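Local coordinates for binding domain (Hc) of Paraclostridial Mosquitocidal Protein 1 (Paraclostridium bifermentans, PDB 6HOX) that forms the receptor-binding part of a botulinum-like neurotoxin that targets Anopheles mosquitoes, and probably directs it to host nerve cells, at residues N367-L375 with Q384-L395; T172-T180 with K191-I199. One frame throughout, in Å; residues are numbered along the deposited sequence.

Interaction 1: N367-L375 with Q384-L395; sequences NGDLKLIQL and QIRIFEMYRNGL
The Phe388 ring turns an edge to Lys371, whose CB lies in the ring plane, 3.8 Å from CE2. The lysine chain then bends, and its CE comes to 3.7 Å from the same CE2. Asp369 O also sits at the ring edge, near the plane.

A second flat pair lies just beyond Phe388, where the strand gives way to a turn. The Arg392 guanidinium grips the Glu389 carboxylate side-on through NE and NH2, one to each oxygen, 2.9 Å from NH2 to OE2. Both nitrogens meet the carboxylate from above its plane, while the oxygens lie in the guanidinium plane. Arg392 NH2 also donates to Pro350 O, and NH1 to Glu357 O. Tyr391 N reaches Glu389 OE1 from the opposite face. The Asn367 amide stands 89° to this carboxylate; its ND2 is hydrogen-bonded to Leu349 O.

The strands are antiparallel, with six backbone hydrogen bonds. Gln384 extends this ladder with its side chain. Its bent chain (chi2 82°) lets OE1 accept from Leu375 N at 2.7 Å, and NE2 donate to Gln374 OE1 at 3.2 Å. NE2 stands above the Gln374 carbonyl plane. Gln374 OE1 also accepts from Gln376 N, and Gln384 NE2 is bonded to Asn434 OD1.

The face with Leu370, Leu372, Ile385 and Ile387 is buried. Leu370 and Ile387 lie side by side there, and their CD1 atoms are tight at 3.4 Å. On the other face, Ile373 CD1 reaches Leu395 CD2 at 4.0 Å, the two side chains crossing at about a right angle.

This hairpin belongs to the trefoil-type C-terminal receptor-binding part. Strand 333-339 pairs with strand 369-373, and strand 394-398 with strand 384-388. Leu419 of helix 416-420 packs on Arg386 and Leu395.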
loop_
_atom_site.group_PDB
_atom_site.type_symbol
_atom_site.label_atom_id
_atom_site.label_comp_id
_atom_site.label_asym_id
_atom_site.label_seq_id
_atom_site.Cartn_x
_atom_site.Cartn_y
_atom_site.Cartn_z
ATOM N N ASN A 367 -26.229 10.438 -16.957
ATOM C CA ASN A 367 -26.885 11.661 -16.536
ATOM C C ASN A 367 -25.907 12.499 -15.697
ATOM O O ASN A 367 -25.924 12.448 -14.471
ATOM C CB ASN A 367 -28.157 11.374 -15.736
ATOM C CG ASN A 367 -28.850 12.643 -15.300
ATOM O OD1 ASN A 367 -28.660 13.683 -15.920
ATOM N ND2 ASN A 367 -29.653 12.577 -14.255
ATOM N N GLY A 368 -25.077 13.283 -16.387
ATOM C CA GLY A 368 -24.017 14.054 -15.777
ATOM C C GLY A 368 -22.685 13.364 -15.989
ATOM O O GLY A 368 -22.613 12.399 -16.752
ATOM N N ASP A 369 -21.638 13.876 -15.325
ATOM C CA ASP A 369 -20.285 13.362 -15.460
ATOM C C ASP A 369 -19.744 13.032 -14.067
ATOM O O ASP A 369 -20.093 13.686 -13.100
ATOM C CB ASP A 369 -19.375 14.362 -16.179
ATOM C CG ASP A 369 -19.860 14.703 -17.580
ATOM O OD1 ASP A 369 -20.710 15.600 -17.703
ATOM O OD2 ASP A 369 -19.417 14.036 -18.528
ATOM N N LEU A 370 -18.948 11.960 -14.012
ATOM C CA LEU A 370 -18.133 11.579 -12.878
ATOM C C LEU A 370 -16.687 11.910 -13.221
ATOM O O LEU A 370 -16.231 11.625 -14.325
ATOM C CB LEU A 370 -18.264 10.080 -12.604
ATOM C CG LEU A 370 -19.305 9.678 -11.573
ATOM C CD1 LEU A 370 -20.644 10.283 -11.928
ATOM C CD2 LEU A 370 -19.389 8.159 -11.454
ATOM N N LYS A 371 -15.988 12.477 -12.236
ATOM C CA LYS A 371 -14.576 12.744 -12.312
ATOM C C LYS A 371 -13.905 12.114 -11.085
ATOM O O LYS A 371 -14.347 12.320 -9.963
ATOM C CB LYS A 371 -14.357 14.256 -12.380
ATOM C CG LYS A 371 -12.977 14.685 -12.850
ATOM C CD LYS A 371 -12.828 16.184 -12.953
ATOM C CE LYS A 371 -13.423 16.729 -14.236
ATOM N NZ LYS A 371 -12.498 17.685 -14.888
ATOM N N LEU A 372 -12.862 11.316 -11.319
ATOM C CA LEU A 372 -12.058 10.789 -10.239
ATOM C C LEU A 372 -10.928 11.785 -9.966
ATOM O O LEU A 372 -10.131 12.118 -10.856
ATOM C CB LEU A 372 -11.536 9.391 -10.599
ATOM C CG LEU A 372 -12.505 8.237 -10.310
ATOM C CD1 LEU A 372 -13.738 8.317 -11.184
ATOM C CD2 LEU A 372 -11.841 6.878 -10.497
ATOM N N ILE A 373 -10.883 12.259 -8.723
ATOM C CA ILE A 373 -9.995 13.341 -8.311
ATOM C C ILE A 373 -9.222 12.919 -7.059
ATOM O O ILE A 373 -9.556 11.952 -6.372
ATOM C CB ILE A 373 -10.775 14.647 -8.049
ATOM C CG1 ILE A 373 -11.712 14.492 -6.852
ATOM C CG2 ILE A 373 -11.498 15.092 -9.314
ATOM C CD1 ILE A 373 -12.568 15.690 -6.560
ATOM N N GLN A 374 -8.184 13.690 -6.778
ATOM C CA GLN A 374 -7.411 13.549 -5.581
ATOM C C GLN A 374 -7.254 14.937 -4.982
ATOM O O GLN A 374 -6.475 15.718 -5.475
ATOM C CB GLN A 374 -6.060 12.893 -5.865
ATOM C CG GLN A 374 -5.209 12.722 -4.616
ATOM C CD GLN A 374 -5.949 11.969 -3.548
ATOM O OE1 GLN A 374 -6.586 12.565 -2.675
ATOM N NE2 GLN A 374 -5.897 10.648 -3.629
ATOM N N LEU A 375 -8.023 15.210 -3.929
ATOM C CA LEU A 375 -8.018 16.500 -3.256
ATOM C C LEU A 375 -6.997 16.524 -2.114
ATOM O O LEU A 375 -6.763 17.572 -1.537
ATOM C CB LEU A 375 -9.425 16.790 -2.719
ATOM C CG LEU A 375 -10.505 17.027 -3.776
ATOM C CD1 LEU A 375 -11.865 17.187 -3.118
ATOM C CD2 LEU A 375 -10.190 18.252 -4.619
ATOM N N GLN A 384 -11.351 10.643 -4.383
ATOM C CA GLN A 384 -12.699 11.157 -4.261
ATOM C C GLN A 384 -13.325 11.152 -5.656
ATOM O O GLN A 384 -12.619 11.034 -6.665
ATOM C CB GLN A 384 -12.703 12.540 -3.620
ATOM C CG GLN A 384 -11.939 12.602 -2.304
ATOM C CD GLN A 384 -10.459 12.753 -2.545
ATOM O OE1 GLN A 384 -10.046 13.467 -3.458
ATOM N NE2 GLN A 384 -9.648 12.089 -1.727
ATOM N N ILE A 385 -14.656 11.257 -5.696
ATOM C CA ILE A 385 -15.388 11.197 -6.939
ATOM C C ILE A 385 -16.350 12.381 -6.987
ATOM O O ILE A 385 -17.211 12.513 -6.119
ATOM C CB ILE A 385 -16.112 9.847 -7.113
ATOM C CG1 ILE A 385 -15.120 8.678 -7.129
ATOM C CG2 ILE A 385 -16.983 9.873 -8.364
ATOM C CD1 ILE A 385 -15.763 7.321 -7.330
ATOM N N ARG A 386 -16.143 13.239 -7.994
ATOM C CA ARG A 386 -16.891 14.456 -8.165
ATOM C C ARG A 386 -17.986 14.212 -9.203
ATOM O O ARG A 386 -17.699 13.767 -10.324
ATOM C CB ARG A 386 -15.985 15.615 -8.586
ATOM C CG ARG A 386 -16.705 16.955 -8.676
ATOM C CD ARG A 386 -15.788 18.158 -8.594
ATOM N NE ARG A 386 -16.486 19.433 -8.775
ATOM C CZ ARG A 386 -15.890 20.636 -8.746
ATOM N NH1 ARG A 386 -14.583 20.729 -8.538
ATOM N NH2 ARG A 386 -16.609 21.743 -8.912
ATOM N N ILE A 387 -19.219 14.535 -8.794
ATOM C CA ILE A 387 -20.424 14.457 -9.602
ATOM C C ILE A 387 -20.687 15.857 -10.171
ATOM O O ILE A 387 -20.804 16.820 -9.400
ATOM C CB ILE A 387 -21.637 13.997 -8.757
ATOM C CG1 ILE A 387 -21.373 12.724 -7.943
ATOM C CG2 ILE A 387 -22.881 13.881 -9.625
ATOM C CD1 ILE A 387 -20.981 11.539 -8.770
ATOM N N PHE A 388 -20.786 15.940 -11.500
ATOM C CA PHE A 388 -21.125 17.155 -12.240
ATOM C C PHE A 388 -22.497 16.947 -12.863
ATOM O O PHE A 388 -22.636 16.108 -13.746
ATOM C CB PHE A 388 -20.154 17.437 -13.391
ATOM C CG PHE A 388 -18.785 17.858 -12.940
ATOM C CD1 PHE A 388 -18.504 19.190 -12.688
ATOM C CD2 PHE A 388 -17.788 16.917 -12.735
ATOM C CE1 PHE A 388 -17.253 19.578 -12.242
ATOM C CE2 PHE A 388 -16.536 17.310 -12.289
ATOM C CZ PHE A 388 -16.271 18.638 -12.046
ATOM N N GLU A 389 -23.488 17.698 -12.382
ATOM C CA GLU A 389 -24.861 17.531 -12.840
ATOM C C GLU A 389 -25.577 18.865 -12.649
ATOM O O GLU A 389 -25.275 19.620 -11.729
ATOM C CB GLU A 389 -25.548 16.389 -12.084
ATOM C CG GLU A 389 -26.839 15.906 -12.725
ATOM C CD GLU A 389 -28.157 16.462 -12.196
ATOM O OE1 GLU A 389 -28.187 17.072 -11.099
ATOM O OE2 GLU A 389 -29.173 16.247 -12.881
ATOM N N MET A 390 -26.541 19.125 -13.529
ATOM C CA MET A 390 -27.161 20.436 -13.615
ATOM C C MET A 390 -27.566 20.939 -12.224
ATOM O O MET A 390 -27.228 22.049 -11.855
ATOM C CB MET A 390 -28.384 20.407 -14.533
ATOM C CG MET A 390 -28.603 21.731 -15.225
ATOM S SD MET A 390 -29.505 21.521 -16.760
ATOM C CE MET A 390 -29.461 23.204 -17.379
ATOM N N TYR A 391 -28.252 20.106 -11.438
ATOM C CA TYR A 391 -28.823 20.563 -10.176
ATOM C C TYR A 391 -28.138 19.951 -8.953
ATOM O O TYR A 391 -28.413 20.400 -7.873
ATOM C CB TYR A 391 -30.312 20.226 -10.111
ATOM C CG TYR A 391 -31.078 20.737 -11.302
ATOM C CD1 TYR A 391 -31.279 22.096 -11.494
ATOM C CD2 TYR A 391 -31.556 19.860 -12.260
ATOM C CE1 TYR A 391 -31.963 22.570 -12.606
ATOM C CE2 TYR A 391 -32.243 20.317 -13.370
ATOM C CZ TYR A 391 -32.442 21.674 -13.547
ATOM O OH TYR A 391 -33.110 22.101 -14.654
ATOM N N ARG A 392 -27.292 18.927 -9.120
ATOM C CA ARG A 392 -26.850 18.121 -7.975
ATOM C C ARG A 392 -25.337 17.858 -8.032
ATOM O O ARG A 392 -24.870 16.755 -7.764
ATOM C CB ARG A 392 -27.662 16.827 -7.919
ATOM C CG ARG A 392 -29.138 17.036 -7.593
ATOM C CD ARG A 392 -29.996 15.837 -7.962
ATOM N NE ARG A 392 -30.093 15.638 -9.403
ATOM C CZ ARG A 392 -30.878 14.727 -9.980
ATOM N NH1 ARG A 392 -31.611 13.922 -9.228
ATOM N NH2 ARG A 392 -30.931 14.626 -11.293
ATOM N N ASN A 393 -24.566 18.909 -8.314
ATOM C CA ASN A 393 -23.106 18.846 -8.196
ATOM C C ASN A 393 -22.757 18.444 -6.770
ATOM O O ASN A 393 -23.397 18.910 -5.846
ATOM C CB ASN A 393 -22.444 20.187 -8.484
ATOM C CG ASN A 393 -22.583 20.602 -9.927
ATOM O OD1 ASN A 393 -22.511 19.775 -10.827
ATOM N ND2 ASN A 393 -22.791 21.886 -10.145
ATOM N N GLY A 394 -21.754 17.578 -6.613
ATOM C CA GLY A 394 -21.294 17.186 -5.273
ATOM C C GLY A 394 -20.136 16.201 -5.312
ATOM O O GLY A 394 -19.627 15.865 -6.365
ATOM N N LEU A 395 -19.712 15.770 -4.122
ATOM C CA LEU A 395 -18.780 14.667 -3.970
ATOM C C LEU A 395 -19.595 13.434 -3.603
ATOM O O LEU A 395 -20.549 13.510 -2.810
ATOM C CB LEU A 395 -17.747 14.965 -2.876
ATOM C CG LEU A 395 -16.795 16.122 -3.155
ATOM C CD1 LEU A 395 -15.861 16.376 -1.972
ATOM C CD2 LEU A 395 -15.983 15.869 -4.409
HETATM O O HOH W 1 -31.817 15.241 -14.590
HETATM O O HOH W 2 -22.284 17.468 -16.869
#

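Interaction 2: T172-T180 with K191-I199; sequences TVNQLKDCT and KSINELRGI
Ile193 and Val173 cross at about a right angle, with Ile193 CD1 3.8 Å from Val173 CG1. Ile193 has the largest share of this contact, and its two branches go to different places. CG1 is set between the backbone N and the carbonyl carbon (chi1 67°). It passes beside Asp178 N and brings CD1 against the backbone of the 174-178 turn, 3.5 Å from Asn174 O. CG2 takes the other direction and meets Cys179 CB at 3.8 Å. The isoleucine thus packs against the turn and touches both strands that run into it.

Backbone bonds hold the segments in register. Cys179 and Lys191 form a hydrogen-bonded antiparallel pair, bonded in both directions. Beyond it, Ile193 N donates to Lys177 O at 2.9 Å, but from above the carbonyl plane, 43° out of it. The regular ladder is ending here. Asn194 CB then rests on Leu176 O at 3.2 Å. A water bridges Leu176 N and Ile193 O.

After the strand the chain makes a type I turn from Ile193 to Leu196. Arg197 folds back on it, and NH1 donates to Asn194 O at 2.7 Å and to Leu196 O. Arg197 O is buried without a partner in the model.

Lys177 and Asp178 both face Asn174, which makes a classic beta bulge. Ile193 and Cys179 also touch strands 131-137 and 143-147 of another sheet. Such packing of two antiparallel sheets is characteristic of the concanavalin-like sandwich of the N-terminal receptor-binding part.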
loop_
_atom_site.group_PDB
_atom_site.type_symbol
_atom_site.label_atom_id
_atom_site.label_comp_id
_atom_site.label_asym_id
_atom_site.label_seq_id
_atom_site.Cartn_x
_atom_site.Cartn_y
_atom_site.Cartn_z
ATOM N N THR A 172 17.549 5.294 9.006
ATOM C CA THR A 172 18.704 6.162 8.945
ATOM C C THR A 172 19.608 5.814 10.135
ATOM O O THR A 172 19.126 5.585 11.263
ATOM C CB THR A 172 18.286 7.640 8.879
ATOM O OG1 THR A 172 17.691 8.029 10.116
ATOM C CG2 THR A 172 17.306 7.934 7.761
ATOM N N VAL A 173 20.916 5.725 9.861
ATOM C CA VAL A 173 21.928 5.398 10.861
ATOM C C VAL A 173 22.995 6.498 10.848
ATOM O O VAL A 173 23.748 6.658 9.884
ATOM C CB VAL A 173 22.510 4.001 10.602
ATOM C CG1 VAL A 173 23.566 3.616 11.629
ATOM C CG2 VAL A 173 21.401 2.959 10.554
ATOM N N ASN A 174 22.972 7.305 11.910
ATOM C CA ASN A 174 24.008 8.238 12.256
ATOM C C ASN A 174 24.801 7.593 13.386
ATOM O O ASN A 174 24.368 7.660 14.550
ATOM C CB ASN A 174 23.430 9.590 12.669
ATOM C CG ASN A 174 24.485 10.601 13.066
ATOM O OD1 ASN A 174 24.171 11.775 13.236
ATOM N ND2 ASN A 174 25.726 10.167 13.219
ATOM N N GLN A 175 25.897 6.912 13.016
ATOM C CA GLN A 175 26.711 6.144 13.964
ATOM C C GLN A 175 27.219 7.129 15.026
ATOM O O GLN A 175 27.523 8.275 14.719
ATOM C CB GLN A 175 27.785 5.321 13.231
ATOM C CG GLN A 175 27.183 4.182 12.401
ATOM C CD GLN A 175 28.097 3.050 11.977
ATOM O OE1 GLN A 175 28.428 2.903 10.798
ATOM N NE2 GLN A 175 28.445 2.185 12.917
ATOM N N LEU A 176 27.168 6.704 16.294
ATOM C CA LEU A 176 27.546 7.530 17.446
ATOM C C LEU A 176 26.363 8.383 17.933
ATOM O O LEU A 176 26.412 8.895 19.056
ATOM C CB LEU A 176 28.752 8.408 17.079
ATOM C CG LEU A 176 29.359 9.237 18.212
ATOM C CD1 LEU A 176 29.684 8.374 19.426
ATOM C CD2 LEU A 176 30.602 9.976 17.729
ATOM N N LYS A 177 25.300 8.540 17.130
ATOM C CA LYS A 177 24.134 9.312 17.578
ATOM C C LYS A 177 22.888 8.419 17.661
ATOM O O LYS A 177 22.571 7.905 18.727
ATOM C CB LYS A 177 23.897 10.535 16.689
ATOM C CG LYS A 177 24.720 11.754 17.065
ATOM C CD LYS A 177 24.095 13.065 16.642
ATOM C CE LYS A 177 25.015 14.247 16.883
ATOM N NZ LYS A 177 24.409 15.514 16.405
ATOM N N ASP A 178 22.148 8.281 16.554
ATOM C CA ASP A 178 20.876 7.593 16.619
ATOM C C ASP A 178 20.605 6.822 15.329
ATOM O O ASP A 178 21.149 7.105 14.257
ATOM C CB ASP A 178 19.719 8.546 16.915
ATOM C CG ASP A 178 19.645 9.734 15.974
ATOM O OD1 ASP A 178 20.611 9.950 15.200
ATOM O OD2 ASP A 178 18.622 10.437 16.022
ATOM N N CYS A 179 19.756 5.817 15.511
ATOM C CA CYS A 179 19.136 5.052 14.490
ATOM C C CYS A 179 17.648 5.424 14.453
ATOM O O CYS A 179 17.028 5.436 15.514
ATOM C CB CYS A 179 19.262 3.585 14.852
ATOM S SG CYS A 179 18.583 2.576 13.543
ATOM N N THR A 180 17.092 5.717 13.270
ATOM C CA THR A 180 15.677 6.171 13.158
ATOM C C THR A 180 14.952 5.372 12.070
ATOM O O THR A 180 15.511 5.152 10.999
ATOM C CB THR A 180 15.589 7.675 12.872
ATOM O OG1 THR A 180 16.292 8.352 13.911
ATOM C CG2 THR A 180 14.166 8.187 12.804
ATOM N N LYS A 191 16.425 5.067 18.370
ATOM C CA LYS A 191 17.261 4.553 19.425
ATOM C C LYS A 191 18.604 5.287 19.403
ATOM O O LYS A 191 19.091 5.653 18.340
ATOM C CB LYS A 191 17.501 3.060 19.209
ATOM C CG LYS A 191 16.263 2.193 19.196
ATOM C CD LYS A 191 15.569 2.037 20.536
ATOM C CE LYS A 191 14.331 1.198 20.367
ATOM N NZ LYS A 191 13.428 1.270 21.528
ATOM N N SER A 192 19.186 5.502 20.589
ATOM C CA SER A 192 20.524 5.993 20.727
ATOM C C SER A 192 21.495 4.865 20.388
ATOM O O SER A 192 21.358 3.765 20.916
ATOM C CB SER A 192 20.774 6.510 22.124
ATOM O OG SER A 192 19.816 7.505 22.466
ATOM N N ILE A 193 22.485 5.152 19.544
ATOM C CA ILE A 193 23.498 4.142 19.199
ATOM C C ILE A 193 24.913 4.656 19.522
ATOM O O ILE A 193 25.900 4.103 19.027
ATOM C CB ILE A 193 23.320 3.698 17.732
ATOM C CG1 ILE A 193 23.638 4.812 16.736
ATOM C CG2 ILE A 193 21.914 3.160 17.506
ATOM C CD1 ILE A 193 23.842 4.297 15.331
ATOM N N ASN A 194 25.003 5.650 20.414
ATOM C CA ASN A 194 26.279 6.151 20.950
ATOM C C ASN A 194 27.080 5.032 21.646
ATOM O O ASN A 194 28.301 5.121 21.701
ATOM C CB ASN A 194 26.071 7.369 21.862
ATOM C CG ASN A 194 25.346 7.066 23.154
ATOM O OD1 ASN A 194 24.167 6.720 23.155
ATOM N ND2 ASN A 194 26.041 7.210 24.271
ATOM N N GLU A 195 26.423 3.959 22.106
ATOM C CA GLU A 195 27.119 2.840 22.810
ATOM C C GLU A 195 27.673 1.802 21.822
ATOM O O GLU A 195 28.466 0.946 22.199
ATOM C CB GLU A 195 26.170 2.152 23.783
ATOM C CG GLU A 195 25.735 3.054 24.923
ATOM C CD GLU A 195 26.829 3.360 25.939
ATOM O OE1 GLU A 195 27.844 2.648 25.933
ATOM O OE2 GLU A 195 26.643 4.304 26.768
ATOM N N LEU A 196 27.254 1.893 20.559
ATOM C CA LEU A 196 27.538 0.879 19.570
ATOM C C LEU A 196 28.888 1.200 18.928
ATOM O O LEU A 196 29.179 2.341 18.651
ATOM C CB LEU A 196 26.415 0.894 18.526
ATOM C CG LEU A 196 25.942 -0.467 18.028
ATOM C CD1 LEU A 196 25.559 -1.369 19.187
ATOM C CD2 LEU A 196 24.763 -0.297 17.077
ATOM N N ARG A 197 29.706 0.175 18.704
ATOM C CA ARG A 197 30.909 0.363 17.940
ATOM C C ARG A 197 30.635 -0.160 16.524
ATOM O O ARG A 197 29.548 0.106 15.953
ATOM C CB ARG A 197 32.080 -0.204 18.744
ATOM C CG ARG A 197 32.296 0.533 20.062
ATOM C CD ARG A 197 32.487 2.040 19.862
ATOM N NE ARG A 197 32.651 2.812 21.093
ATOM C CZ ARG A 197 31.738 3.637 21.613
ATOM N NH1 ARG A 197 30.585 3.850 20.996
ATOM N NH2 ARG A 197 31.984 4.245 22.759
ATOM N N GLY A 198 31.607 -0.853 15.943
ATOM C CA GLY A 198 31.556 -1.208 14.529
ATOM C C GLY A 198 30.635 -2.391 14.278
ATOM O O GLY A 198 30.604 -3.343 15.050
ATOM N N ILE A 199 29.895 -2.325 13.170
ATOM C CA ILE A 199 29.028 -3.414 12.728
ATOM C C ILE A 199 29.492 -3.927 11.357
ATOM O O ILE A 199 28.863 -4.810 10.797
ATOM C CB ILE A 199 27.555 -2.968 12.696
ATOM C CG1 ILE A 199 27.274 -1.895 11.640
ATOM C CG2 ILE A 199 27.097 -2.535 14.074
ATOM C CD1 ILE A 199 25.805 -1.808 11.263
HETATM O O HOH W 3 27.299 3.727 16.279
#

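How the interactions relate
From the N terminus, interaction 2 comes first. Its segments 172-180 and 191-199 close the hairpin of strands 178-183 and 186-192, at one edge of the concanavalin-like part. The chain then leaves this part and enters the trefoil-type part. There interaction 1 closes the eight-residue connection between 367-375 and 384-395, which contains no helix or strand. The two contacts follow in series, so neither nests in or crosses the other. They lie on opposite sides of the chain's centre. The centres of interactions 1 and 2 are about 51 Å apart. The nearest atoms of the two interactions are about 26 Å apart. Each ties together neighbouring strands within its own half of the binding domain.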